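Probable amino acid aminotransferase (Mycobacterium tuberculosis, PDB 6Q1S) belongs to the class IV aminotransferases of the pyridoxal-phosphate enzymes and binds 4'-deoxy-4'-aminopyridoxal-5'-phosphate and 2-oxoglutaric acid. Local coordinates at residues H20-A25 / R97-G102; S127-D132 / G171-V176; G217-A222 / V253-L258; Q221-V226 / E281-A286; A242-S247 / H263-R268. All blocks are in the same frame, centred on the assembly; numbering follows the deposited sequence.

Contact 1: H20-A25 / R97-G102; sequences HADDLA and RGREGG
Asp23 and Arg99 meet in a single beta bridge between 20-25, a turn leading into helix 24-27, and the loop 97-102, part of the hairpin connection between antiparallel strands 89-96 and 106-113. Two backbone bonds define the bridge, Leu24 N to Gly98 O at 2.8 Å and Glu100 N to Asp22 O at 3.1 Å. The side chain of Arg99 then runs back along 20-25. Its CB is still 4.1 Å from Asp22 OD2, and CG closes to 3.7 Å from that same oxygen. CD lies over the face of the His20 ring, a CH-pi contact of 4.0 Å from Arg99 CD to the ring centroid, and the bend at chi3 (69°) then turns NE toward Asp22. NE forms the salt bridge, 3.0 Å from Asp22 OD2. The individual hydrogen bonds from NE and NH2 to this carboxylate are weak, and its plane stands 57° from the guanidinium, so the pairing is not a flat bidentate one. Farther out, the guanidinium stacks on the imidazole with planes 10° apart. The other acids work in different directions: Asp23 OD1 caps Ala25 N and also bonds Ser96, while its OD2 bonds Thr106, and Glu100 makes a salt bridge to Arg92 of the second subunit. At the tip of Arg99, NH1 lies over the rim of the imidazole, 3.3 Å from His20 CE1.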
# COMPACT_ATOMS: atom_id res chain seq x y z
N HIS B 20 -0.22 3.56 -18.63
CA HIS B 20 0.11 4.98 -18.71
C HIS B 20 0.74 5.46 -17.41
O HIS B 20 0.68 4.79 -16.37
CB HIS B 20 -1.14 5.79 -19.04
CG HIS B 20 -1.74 5.46 -20.37
ND1 HIS B 20 -1.59 6.27 -21.48
CD2 HIS B 20 -2.47 4.39 -20.78
CE1 HIS B 20 -2.22 5.73 -22.51
NE2 HIS B 20 -2.76 4.59 -22.11
N ALA B 21 1.35 6.64 -17.47
CA ALA B 21 2.04 7.18 -16.30
C ALA B 21 1.07 7.62 -15.21
O ALA B 21 1.49 7.80 -14.06
CB ALA B 21 2.91 8.37 -16.71
N ASP B 22 -0.21 7.79 -15.54
CA ASP B 22 -1.21 8.25 -14.58
C ASP B 22 -2.17 7.14 -14.16
O ASP B 22 -3.22 7.44 -13.58
CB ASP B 22 -1.99 9.43 -15.16
CG ASP B 22 -2.55 9.15 -16.53
OD1 ASP B 22 -3.29 10.00 -17.06
OD2 ASP B 22 -2.28 8.05 -17.07
N ASP B 23 -1.84 5.88 -14.44
CA ASP B 23 -2.67 4.78 -13.97
C ASP B 23 -2.61 4.71 -12.45
O ASP B 23 -1.53 4.77 -11.86
CB ASP B 23 -2.21 3.46 -14.59
CG ASP B 23 -3.24 2.35 -14.44
OD1 ASP B 23 -3.44 1.88 -13.30
OD2 ASP B 23 -3.85 1.96 -15.45
N LEU B 24 -3.78 4.59 -11.82
CA LEU B 24 -3.84 4.64 -10.37
C LEU B 24 -3.15 3.45 -9.70
O LEU B 24 -2.85 3.52 -8.51
CB LEU B 24 -5.30 4.73 -9.91
CG LEU B 24 -5.92 6.11 -10.14
CD1 LEU B 24 -7.43 6.02 -10.21
CD2 LEU B 24 -5.48 7.07 -9.04
N ALA B 25 -2.89 2.38 -10.45
CA ALA B 25 -2.10 1.28 -9.90
C ALA B 25 -0.67 1.72 -9.61
O ALA B 25 -0.06 1.24 -8.65
CB ALA B 25 -2.10 0.09 -10.85
N ARG B 97 -7.94 0.64 -10.74
CA ARG B 97 -9.02 1.60 -10.92
C ARG B 97 -8.93 2.34 -12.25
O ARG B 97 -9.91 2.98 -12.65
CB ARG B 97 -9.05 2.59 -9.76
CG ARG B 97 -10.40 3.26 -9.54
CD ARG B 97 -10.45 4.00 -8.21
NE ARG B 97 -10.10 3.14 -7.08
CZ ARG B 97 -10.97 2.39 -6.42
NH1 ARG B 97 -12.25 2.38 -6.77
NH2 ARG B 97 -10.56 1.64 -5.41
N GLY B 98 -7.80 2.27 -12.94
CA GLY B 98 -7.65 2.94 -14.21
C GLY B 98 -6.88 4.24 -14.10
O GLY B 98 -6.23 4.54 -13.10
N ARG B 99 -6.95 5.01 -15.18
CA ARG B 99 -6.25 6.28 -15.25
C ARG B 99 -6.96 7.31 -14.38
O ARG B 99 -8.16 7.23 -14.13
CB ARG B 99 -6.17 6.76 -16.70
CG ARG B 99 -5.23 5.92 -17.55
CD ARG B 99 -5.15 6.38 -18.99
NE ARG B 99 -4.48 7.67 -19.14
CZ ARG B 99 -4.27 8.28 -20.30
NH1 ARG B 99 -4.67 7.70 -21.42
NH2 ARG B 99 -3.65 9.45 -20.35
N GLU B 100 -6.19 8.29 -13.90
CA GLU B 100 -6.77 9.37 -13.11
C GLU B 100 -7.68 10.23 -13.98
O GLU B 100 -7.27 10.71 -15.04
CB GLU B 100 -5.67 10.23 -12.49
CG GLU B 100 -6.20 11.38 -11.64
CD GLU B 100 -5.10 12.23 -11.04
OE1 GLU B 100 -3.92 11.89 -11.23
OE2 GLU B 100 -5.43 13.24 -10.38
N GLY B 101 -8.91 10.43 -13.52
CA GLY B 101 -9.91 11.15 -14.27
C GLY B 101 -10.67 10.33 -15.29
O GLY B 101 -11.72 10.77 -15.76
N GLY B 102 -10.17 9.15 -15.65
CA GLY B 102 -10.87 8.27 -16.56
C GLY B 102 -11.88 7.41 -15.83
O GLY B 102 -12.03 7.45 -14.61

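Contact 2: S127-D132 / G171-V176; sequences SAITLD and GDVIFV
Ile129 pairs with Val173 and Leu131 with Phe175 in a parallel ladder between 127-132 and 172-176; the strand axes approach to 4.6 Å at an angle of 29°. Ile174 uses both its N-H and its C=O: its N reaches Ile129 O at 3.1 Å, and its O accepts from Leu131 N, also at 3.1 Å. Val176 N to Leu131 O, at 2.9 Å, continues the ladder, whereas the bond of Ile129 N to Asp172 O is weak. CA-H...O contacts, such as Thr130 CA to Ile174 O at 3.3 Å, fill in between the rungs. Side chains alternate between the two faces. On one, Val173 has CG1 anti to its backbone N (chi1 168°), which brings that methyl within 3.9 Å of Leu131 CB and over the rim of the Phe175 ring. On the other, Val176 CG2 comes across to Thr130 CB at 3.8 Å, and Thr130 OG1 is held by a hydrogen bond to Asp266. Outside the pair, Trp145 of the second subunit donates to Asp132 O. With no strand in the intervening chain, this is a beta-alpha-beta crossover: helix 156-166 covers Leu131, Val173 and Phe175, strand 258-265 flanks 127-132 on its other edge, and Ile174 packs against strand 249-254.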
# COMPACT_ATOMS: atom_id res chain seq x y z
N SER B 127 13.43 -20.04 7.49
CA SER B 127 13.61 -19.54 8.84
C SER B 127 12.81 -18.25 8.96
O SER B 127 12.98 -17.33 8.16
CB SER B 127 15.09 -19.29 9.15
OG SER B 127 15.58 -18.19 8.40
N ALA B 128 11.93 -18.20 9.95
CA ALA B 128 11.02 -17.08 10.12
C ALA B 128 11.23 -16.44 11.48
O ALA B 128 11.77 -17.05 12.40
CB ALA B 128 9.56 -17.51 9.96
N ILE B 129 10.81 -15.18 11.58
CA ILE B 129 10.82 -14.45 12.84
C ILE B 129 9.43 -13.88 13.07
O ILE B 129 8.75 -13.48 12.12
CB ILE B 129 11.88 -13.34 12.86
CG1 ILE B 129 11.64 -12.34 11.72
CG2 ILE B 129 13.28 -13.93 12.75
CD1 ILE B 129 12.51 -11.10 11.80
N THR B 130 9.01 -13.84 14.34
CA THR B 130 7.76 -13.18 14.68
C THR B 130 7.99 -11.68 14.78
O THR B 130 8.99 -11.23 15.34
CB THR B 130 7.21 -13.72 16.00
OG1 THR B 130 8.17 -13.52 17.04
CG2 THR B 130 6.90 -15.20 15.88
N LEU B 131 7.05 -10.91 14.24
CA LEU B 131 7.18 -9.46 14.22
C LEU B 131 5.84 -8.82 14.56
O LEU B 131 4.79 -9.30 14.11
CB LEU B 131 7.66 -8.98 12.85
CG LEU B 131 8.76 -7.92 12.81
CD1 LEU B 131 10.00 -8.39 13.55
CD2 LEU B 131 9.08 -7.59 11.37
N ASP B 132 5.88 -7.75 15.34
CA ASP B 132 4.67 -7.03 15.68
C ASP B 132 4.08 -6.39 14.43
O ASP B 132 4.76 -5.64 13.72
CB ASP B 132 4.97 -5.96 16.73
CG ASP B 132 3.71 -5.45 17.43
OD1 ASP B 132 2.67 -5.29 16.76
OD2 ASP B 132 3.77 -5.20 18.65
N GLY B 171 14.05 -15.84 6.47
CA GLY B 171 13.53 -15.99 5.13
C GLY B 171 12.10 -15.52 4.97
O GLY B 171 11.64 -15.31 3.85
N ASP B 172 11.39 -15.37 6.08
CA ASP B 172 10.01 -14.91 6.03
C ASP B 172 9.64 -14.35 7.40
O ASP B 172 10.48 -14.25 8.30
CB ASP B 172 9.07 -16.05 5.61
CG ASP B 172 7.91 -15.56 4.76
OD1 ASP B 172 7.23 -14.59 5.18
OD2 ASP B 172 7.67 -16.15 3.69
N VAL B 173 8.37 -13.99 7.56
CA VAL B 173 7.88 -13.32 8.76
C VAL B 173 6.53 -13.91 9.12
O VAL B 173 5.74 -14.28 8.25
CB VAL B 173 7.77 -11.79 8.54
CG1 VAL B 173 6.98 -11.12 9.67
CG2 VAL B 173 9.14 -11.16 8.43
N ILE B 174 6.27 -14.02 10.42
CA ILE B 174 4.95 -14.33 10.94
C ILE B 174 4.49 -13.11 11.73
O ILE B 174 5.10 -12.75 12.74
CB ILE B 174 4.95 -15.60 11.82
CG1 ILE B 174 5.25 -16.83 10.96
CG2 ILE B 174 3.62 -15.75 12.53
CD1 ILE B 174 5.26 -18.12 11.74
N PHE B 175 3.43 -12.46 11.25
CA PHE B 175 2.91 -11.28 11.91
C PHE B 175 2.16 -11.66 13.17
O PHE B 175 1.33 -12.58 13.16
CB PHE B 175 1.98 -10.51 10.97
CG PHE B 175 2.69 -9.54 10.07
CD1 PHE B 175 3.60 -8.64 10.59
CD2 PHE B 175 2.45 -9.54 8.71
CE1 PHE B 175 4.26 -7.74 9.77
CE2 PHE B 175 3.10 -8.65 7.88
CZ PHE B 175 4.01 -7.74 8.41
N VAL B 176 2.44 -10.96 14.26
CA VAL B 176 1.74 -11.15 15.52
C VAL B 176 1.06 -9.84 15.87
O VAL B 176 1.66 -8.76 15.74
CB VAL B 176 2.68 -11.61 16.65
CG1 VAL B 176 1.88 -12.05 17.87
CG2 VAL B 176 3.58 -12.74 16.17

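Contact 3: G217-A222 / V253-L258; sequences GTTQQA and VSSMTL. With PMP (4'-deoxy-4'-aminopyridoxal-5'-phosphate), chain G; AKG (2-oxoglutaric acid), chain H.
The phosphate-binding cup of this class IV aminotransferase fold is built by Thr218 and Thr219 at the start of helix 218-229 and by Ser255 just past strand 249-254. The two segments meet mainly through the phosphate of 4'-deoxy-4'-aminopyridoxal-5'-phosphate, with each side taking different oxygens. Thr219 grips O2P twice, from N at 3.2 Å (N-H...O angle 160°) and from OG1 at 2.7 Å. A water donates a third bond to O2P and joins Gln220 N and Val253 O weakly. Thr218 N bonds O3P at 3.3 Å. The Thr218 and Thr219 donors, at the N-terminal end of helix 218-229, would be expected to stabilise the negative phosphate. From the strand side, Ser255 OG reaches O1P at 2.8 Å and is also bonded to His49. The main apolar contact is between Thr219 and Val253: a chi1 of -40° keeps Thr219 OG1 beside its own backbone N, facing the phosphate, and sends CG2 within 3.5 Å of Val253 CG1. Arg52, Tyr155 and the backbone O of Arg187 also bond 4'-deoxy-4'-aminopyridoxal-5'-phosphate. Ser254, Met256 and Thr257 line the pocket of 2-oxoglutaric acid, where Thr257 OG1 donates to carboxylate atom O2 at 3.0 Å.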
# COMPACT_ATOMS: atom_id res chain seq x y z
N GLY B 217 -6.86 -17.30 2.76
CA GLY B 217 -6.00 -18.03 1.86
C GLY B 217 -6.75 -19.02 0.99
O GLY B 217 -7.42 -19.92 1.50
N THR B 218 -6.65 -18.84 -0.33
CA THR B 218 -7.26 -19.80 -1.25
C THR B 218 -6.66 -21.19 -1.05
O THR B 218 -7.38 -22.19 -1.08
CB THR B 218 -7.07 -19.35 -2.70
OG1 THR B 218 -5.67 -19.23 -2.98
CG2 THR B 218 -7.74 -18.00 -2.93
N THR B 219 -5.35 -21.25 -0.83
CA THR B 219 -4.70 -22.54 -0.62
C THR B 219 -5.11 -23.15 0.72
O THR B 219 -5.28 -24.37 0.83
CB THR B 219 -3.18 -22.39 -0.69
OG1 THR B 219 -2.84 -21.50 -1.75
CG2 THR B 219 -2.53 -23.74 -0.95
N GLN B 220 -5.25 -22.31 1.76
CA GLN B 220 -5.61 -22.83 3.07
C GLN B 220 -7.00 -23.46 3.05
O GLN B 220 -7.21 -24.55 3.61
CB GLN B 220 -5.54 -21.72 4.12
CG GLN B 220 -6.08 -22.11 5.49
CD GLN B 220 -7.56 -21.82 5.65
OE1 GLN B 220 -8.00 -20.68 5.51
NE2 GLN B 220 -8.33 -22.86 5.94
N GLN B 221 -7.97 -22.80 2.42
CA GLN B 221 -9.33 -23.33 2.39
C GLN B 221 -9.39 -24.63 1.59
O GLN B 221 -10.04 -25.59 2.02
CB GLN B 221 -10.29 -22.30 1.80
CG GLN B 221 -10.40 -21.03 2.62
CD GLN B 221 -11.50 -20.11 2.12
OE1 GLN B 221 -12.51 -20.57 1.57
NE2 GLN B 221 -11.32 -18.81 2.31
N ALA B 222 -8.73 -24.67 0.43
CA ALA B 222 -8.67 -25.91 -0.33
C ALA B 222 -7.93 -27.00 0.43
O ALA B 222 -8.26 -28.18 0.30
CB ALA B 222 -8.01 -25.66 -1.69
N VAL B 253 1.66 -20.91 3.90
CA VAL B 253 0.94 -21.43 2.74
C VAL B 253 0.51 -20.28 1.85
O VAL B 253 0.02 -19.25 2.32
CB VAL B 253 -0.26 -22.27 3.20
CG1 VAL B 253 -0.84 -23.05 2.05
CG2 VAL B 253 0.14 -23.20 4.33
N SER B 254 0.67 -20.47 0.54
CA SER B 254 0.30 -19.46 -0.45
C SER B 254 0.12 -20.16 -1.79
O SER B 254 0.36 -21.37 -1.92
CB SER B 254 1.34 -18.34 -0.53
OG SER B 254 2.59 -18.82 -1.01
N SER B 255 -0.30 -19.40 -2.80
CA SER B 255 -0.68 -20.00 -4.07
C SER B 255 0.53 -20.43 -4.89
O SER B 255 0.49 -21.48 -5.54
CB SER B 255 -1.54 -19.02 -4.87
OG SER B 255 -2.79 -18.81 -4.25
N MET B 256 1.61 -19.65 -4.86
CA MET B 256 2.78 -19.97 -5.68
C MET B 256 3.83 -20.77 -4.91
O MET B 256 4.36 -21.76 -5.43
CB MET B 256 3.39 -18.68 -6.24
CG MET B 256 4.65 -18.89 -7.06
SD MET B 256 5.19 -17.40 -7.92
CE MET B 256 5.86 -16.44 -6.57
N THR B 257 4.14 -20.35 -3.68
CA THR B 257 5.12 -21.08 -2.87
C THR B 257 4.55 -22.37 -2.30
O THR B 257 5.33 -23.24 -1.87
CB THR B 257 5.62 -20.18 -1.73
OG1 THR B 257 5.89 -18.86 -2.25
CG2 THR B 257 6.90 -20.73 -1.12
N LEU B 258 3.23 -22.52 -2.30
CA LEU B 258 2.54 -23.69 -1.77
C LEU B 258 2.76 -23.83 -0.26
O LEU B 258 1.98 -23.28 0.52
CB LEU B 258 2.97 -24.97 -2.50
CG LEU B 258 2.62 -25.01 -3.99
CD1 LEU B 258 2.75 -26.42 -4.52
CD2 LEU B 258 1.22 -24.46 -4.24
N1 PMP G . -1.77 -13.47 3.12
C2 PMP G . -1.28 -12.48 2.34
C2A PMP G . -1.08 -11.10 2.90
C3 PMP G . -0.94 -12.75 0.92
O3 PMP G . -0.44 -11.77 0.11
C4 PMP G . -1.15 -14.12 0.41
C4A PMP G . -0.84 -14.49 -1.02
N4A PMP G . 0.60 -14.30 -1.27
C5 PMP G . -1.69 -15.11 1.37
C6 PMP G . -1.97 -14.72 2.68
C5A PMP G . -1.94 -16.54 0.93
O4P PMP G . -3.00 -16.56 -0.04
P PMP G . -3.02 -17.67 -1.20
O1P PMP G . -1.77 -17.52 -2.03
O2P PMP G . -3.06 -19.04 -0.57
O3P PMP G . -4.24 -17.46 -2.06
C1 AKG H . 4.96 -15.60 -3.22
O1 AKG H . 6.07 -15.62 -2.64
O2 AKG H . 4.43 -16.64 -3.68
C2 AKG H . 4.25 -14.33 -3.35
O5 AKG H . 3.12 -14.21 -2.93
C3 AKG H . 4.94 -13.16 -4.01
C4 AKG H . 5.69 -12.35 -2.96
C5 AKG H . 7.08 -12.02 -3.45
O3 AKG H . 7.37 -12.30 -4.63
O4 AKG H . 7.88 -11.48 -2.66
O HOH W 1 -3.16 -20.36 2.03

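Contact 4: Q221-V226 / E281-A286; sequences QALFEV and ELVDAA
Leu223 and Ala286 bring helices 221-226 and 281-286 together with CA atoms only 5.0 Å apart. The segment axes approach to 8.4 Å and cross at 105°, close to perpendicular. At the closest point the Ala286 methyl lies against the backbone of the other helix. Ala286 CB lies 3.7 Å from Leu223 N and also touches Ala222 CB at 4.0 Å. Leu223 reaches farther along the partner helix. With CG anti to the backbone N (chi1 177°), its CD1 is laid against Leu282 CB at 3.6 Å, the two side chains meeting at about a right angle, and one methyl of Val283 lies slightly farther from the same atom. Val226, almost one turn on, splits its branches: CG2 fits between Leu282 O, 3.7 Å away, and the methyl of Ala286, while CG1 turns to Ala285 O at 3.9 Å. No hydrogen bond crosses the interface, which is therefore held by apolar packing against methyls and helix carbonyls. Around it, Val283 continues onto Leu258 and Ala259 of strand 258-265, and Leu282 touches Lys230 and Tyr232 just after the first helix. The arrangement is near-orthogonal alpha-alpha packing, and it sets the C-terminal helix 275-286 across the helix whose first turn binds the phosphate of 4'-deoxy-4'-aminopyridoxal-5'-phosphate.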
# COMPACT_ATOMS: atom_id res chain seq x y z
N GLN B 221 -7.97 -22.80 2.42
CA GLN B 221 -9.33 -23.33 2.39
C GLN B 221 -9.39 -24.63 1.59
O GLN B 221 -10.04 -25.59 2.02
CB GLN B 221 -10.29 -22.30 1.80
CG GLN B 221 -10.40 -21.03 2.62
CD GLN B 221 -11.50 -20.11 2.12
OE1 GLN B 221 -12.51 -20.57 1.57
NE2 GLN B 221 -11.32 -18.81 2.31
N ALA B 222 -8.73 -24.67 0.43
CA ALA B 222 -8.67 -25.91 -0.33
C ALA B 222 -7.93 -27.00 0.43
O ALA B 222 -8.26 -28.18 0.30
CB ALA B 222 -8.01 -25.66 -1.69
N LEU B 223 -6.92 -26.62 1.23
CA LEU B 223 -6.25 -27.59 2.08
C LEU B 223 -7.20 -28.16 3.13
O LEU B 223 -7.19 -29.36 3.41
CB LEU B 223 -5.03 -26.96 2.76
CG LEU B 223 -4.28 -27.86 3.74
CD1 LEU B 223 -3.61 -29.02 3.01
CD2 LEU B 223 -3.27 -27.07 4.54
N PHE B 224 -8.04 -27.30 3.72
CA PHE B 224 -9.02 -27.79 4.68
C PHE B 224 -10.00 -28.76 4.04
O PHE B 224 -10.47 -29.69 4.70
CB PHE B 224 -9.77 -26.62 5.32
CG PHE B 224 -9.08 -26.04 6.53
CD1 PHE B 224 -7.73 -26.29 6.76
CD2 PHE B 224 -9.78 -25.27 7.44
CE1 PHE B 224 -7.10 -25.76 7.87
CE2 PHE B 224 -9.15 -24.74 8.55
CZ PHE B 224 -7.81 -24.99 8.77
N GLU B 225 -10.33 -28.56 2.76
CA GLU B 225 -11.27 -29.45 2.10
C GLU B 225 -10.68 -30.84 1.91
O GLU B 225 -11.33 -31.85 2.20
CB GLU B 225 -11.71 -28.87 0.76
CG GLU B 225 -12.46 -27.55 0.87
CD GLU B 225 -12.98 -27.08 -0.48
OE1 GLU B 225 -13.58 -25.99 -0.54
OE2 GLU B 225 -12.75 -27.79 -1.48
N VAL B 226 -9.45 -30.92 1.40
CA VAL B 226 -8.86 -32.22 1.13
C VAL B 226 -8.50 -32.92 2.44
O VAL B 226 -8.64 -34.15 2.56
CB VAL B 226 -7.63 -32.09 0.21
CG1 VAL B 226 -8.06 -32.01 -1.25
CG2 VAL B 226 -6.75 -30.92 0.62
N GLU B 281 2.30 -33.05 0.44
CA GLU B 281 1.38 -33.79 -0.42
C GLU B 281 -0.05 -33.32 -0.23
O GLU B 281 -0.83 -33.30 -1.19
CB GLU B 281 1.50 -35.28 -0.13
CG GLU B 281 2.91 -35.83 -0.31
CD GLU B 281 3.03 -37.27 0.14
OE1 GLU B 281 2.76 -38.17 -0.68
OE2 GLU B 281 3.40 -37.50 1.31
N LEU B 282 -0.43 -32.94 1.00
CA LEU B 282 -1.77 -32.42 1.23
C LEU B 282 -1.99 -31.11 0.49
O LEU B 282 -3.09 -30.84 -0.01
CB LEU B 282 -2.01 -32.23 2.73
CG LEU B 282 -2.09 -33.50 3.59
CD1 LEU B 282 -2.60 -33.15 4.98
CD2 LEU B 282 -2.98 -34.53 2.93
N VAL B 283 -0.96 -30.26 0.43
CA VAL B 283 -1.08 -29.02 -0.32
C VAL B 283 -1.04 -29.31 -1.81
O VAL B 283 -1.66 -28.59 -2.61
CB VAL B 283 0.02 -28.03 0.10
CG1 VAL B 283 -0.16 -26.69 -0.61
CG2 VAL B 283 0.01 -27.83 1.61
N ASP B 284 -0.34 -30.37 -2.21
CA ASP B 284 -0.30 -30.75 -3.62
C ASP B 284 -1.68 -31.14 -4.12
O ASP B 284 -2.10 -30.73 -5.21
CB ASP B 284 0.70 -31.90 -3.83
CG ASP B 284 2.14 -31.43 -3.76
OD1 ASP B 284 2.38 -30.22 -3.92
OD2 ASP B 284 3.03 -32.28 -3.54
N ALA B 285 -2.41 -31.94 -3.34
CA ALA B 285 -3.77 -32.31 -3.72
C ALA B 285 -4.74 -31.14 -3.59
O ALA B 285 -5.78 -31.14 -4.25
CB ALA B 285 -4.25 -33.48 -2.88
N ALA B 286 -4.41 -30.14 -2.77
CA ALA B 286 -5.31 -29.00 -2.59
C ALA B 286 -5.41 -28.17 -3.86
O ALA B 286 -6.52 -27.83 -4.31
CB ALA B 286 -4.83 -28.14 -1.42

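Contact 5: A242-S247 / H263-R268; sequences ADLFDS and HTLDGR
Phe245 and Leu265 mark the nearest backbone approach, with CA atoms 8.0 Å apart, so side chains bridge the end of helix 241-245 and the tip of a tight beta hairpin. That hairpin turns through a type I' turn from Leu265 to Arg268, and its ends are paired by Leu265 N to Arg268 O at 3.0 Å and Arg268 N to Leu265 O at 3.1 Å. The first and last residues of the turn then clasp the Phe245 ring from opposite faces. Over one face Arg268 lays its guanidinium almost exactly parallel to the ring, the planes 2° apart and Arg268 CZ 3.8 Å from the ring centroid. The CZ atom lies 20° off the ring normal, which makes this a cation-pi stack over the face. A bend at chi3 (32°), well away from a staggered value, brings the end of the arginine back over the ring. Against the other face Leu265 directs CD2, a CH-pi contact at 3.9 Å from the ring centroid, displaced toward the CZ side of the ring. The same methyl also meets Leu244 CB at 3.9 Å, so it is wedged between two consecutive residues of the helix. Leu270, farther along the chain, packs on both Phe245 and Leu265. At the ring edge, near its plane, the carbonyl oxygen Leu265 O lies 3.7 Å from Phe245 CE1.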
# COMPACT_ATOMS: atom_id res chain seq x y z
N ALA B 242 3.03 -18.92 21.71
CA ALA B 242 3.31 -20.16 22.42
C ALA B 242 2.78 -21.37 21.65
O ALA B 242 3.45 -22.41 21.58
CB ALA B 242 2.70 -20.11 23.82
N ASP B 243 1.58 -21.25 21.07
CA ASP B 243 1.03 -22.33 20.26
C ASP B 243 1.85 -22.60 19.01
O ASP B 243 1.76 -23.70 18.45
CB ASP B 243 -0.42 -22.02 19.88
CG ASP B 243 -1.31 -21.85 21.09
OD1 ASP B 243 -2.36 -21.17 20.98
OD2 ASP B 243 -0.95 -22.35 22.18
N LEU B 244 2.63 -21.63 18.55
CA LEU B 244 3.48 -21.85 17.39
C LEU B 244 4.61 -22.82 17.71
O LEU B 244 4.96 -23.68 16.89
CB LEU B 244 4.03 -20.53 16.87
CG LEU B 244 3.03 -19.58 16.21
CD1 LEU B 244 3.72 -18.28 15.80
CD2 LEU B 244 2.37 -20.24 15.02
N PHE B 245 5.20 -22.70 18.90
CA PHE B 245 6.35 -23.51 19.26
C PHE B 245 5.99 -24.93 19.66
O PHE B 245 6.84 -25.82 19.57
CB PHE B 245 7.13 -22.83 20.40
CG PHE B 245 7.84 -21.58 19.98
CD1 PHE B 245 9.01 -21.64 19.24
CD2 PHE B 245 7.34 -20.33 20.31
CE1 PHE B 245 9.67 -20.49 18.84
CE2 PHE B 245 8.00 -19.17 19.92
CZ PHE B 245 9.16 -19.26 19.19
N ASP B 246 4.76 -25.17 20.12
CA ASP B 246 4.33 -26.50 20.52
C ASP B 246 3.69 -27.31 19.40
O ASP B 246 3.27 -28.45 19.64
CB ASP B 246 3.35 -26.41 21.70
CG ASP B 246 3.90 -25.61 22.85
OD1 ASP B 246 3.16 -24.74 23.37
OD2 ASP B 246 5.07 -25.81 23.22
N SER B 247 3.62 -26.78 18.18
CA SER B 247 2.95 -27.49 17.10
C SER B 247 3.87 -28.58 16.54
O SER B 247 5.07 -28.62 16.80
CB SER B 247 2.56 -26.51 15.99
OG SER B 247 3.71 -26.06 15.30
N HIS B 263 11.21 -24.16 9.92
CA HIS B 263 12.10 -25.00 10.71
C HIS B 263 12.81 -24.23 11.81
O HIS B 263 13.33 -24.85 12.74
CB HIS B 263 13.14 -25.68 9.80
CG HIS B 263 13.98 -24.73 9.02
ND1 HIS B 263 14.88 -23.87 9.61
CD2 HIS B 263 14.08 -24.52 7.68
CE1 HIS B 263 15.49 -23.16 8.67
NE2 HIS B 263 15.02 -23.54 7.49
N THR B 264 12.84 -22.90 11.72
CA THR B 264 13.48 -22.06 12.73
C THR B 264 12.61 -20.82 12.92
O THR B 264 12.34 -20.10 11.96
CB THR B 264 14.89 -21.66 12.30
OG1 THR B 264 15.63 -22.82 11.91
CG2 THR B 264 15.62 -20.96 13.44
N LEU B 265 12.16 -20.60 14.15
CA LEU B 265 11.31 -19.47 14.49
C LEU B 265 12.01 -18.62 15.53
O LEU B 265 12.28 -19.09 16.64
CB LEU B 265 9.95 -19.95 15.00
CG LEU B 265 8.93 -18.86 15.34
CD1 LEU B 265 8.62 -18.02 14.10
CD2 LEU B 265 7.66 -19.47 15.90
N ASP B 266 12.30 -17.36 15.17
CA ASP B 266 12.98 -16.42 16.06
C ASP B 266 14.31 -16.98 16.57
O ASP B 266 14.65 -16.86 17.75
CB ASP B 266 12.09 -16.02 17.23
CG ASP B 266 10.96 -15.10 16.82
OD1 ASP B 266 9.83 -15.28 17.32
OD2 ASP B 266 11.19 -14.23 15.96
N GLY B 267 15.07 -17.60 15.67
CA GLY B 267 16.36 -18.16 16.01
C GLY B 267 16.32 -19.50 16.71
O GLY B 267 17.37 -20.16 16.80
N ARG B 268 15.16 -19.92 17.21
CA ARG B 268 15.02 -21.19 17.91
C ARG B 268 14.54 -22.25 16.92
O ARG B 268 13.47 -22.11 16.32
CB ARG B 268 14.02 -21.05 19.06
CG ARG B 268 14.30 -19.87 19.99
CD ARG B 268 13.13 -19.68 20.94
NE ARG B 268 12.49 -20.95 21.26
CZ ARG B 268 11.36 -21.07 21.95
NH1 ARG B 268 10.73 -19.99 22.39
NH2 ARG B 268 10.85 -22.27 22.18

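Contact 1 comes first along the chain and stands apart, its centre 31 to 44 Å from the others, yet contacts 1 and 2 both touch the second subunit. Contact 2 follows; contacts 3 and 4 both start on helix 218-229, the segments of 3 and 5 alternate, and both segments of 5 fall between those of 4. These four form two touching pairs, linked through the mixed sheet. Contacts 2 and 5, centres 10 Å apart, adjoin through neighbouring strands 126-132 and 258-265. In the other pair, centres 8 Å apart, contact 3 holds the phosphate of 4'-deoxy-4'-aminopyridoxal-5'-phosphate at the first turn of the helix that contact 4 packs farther along.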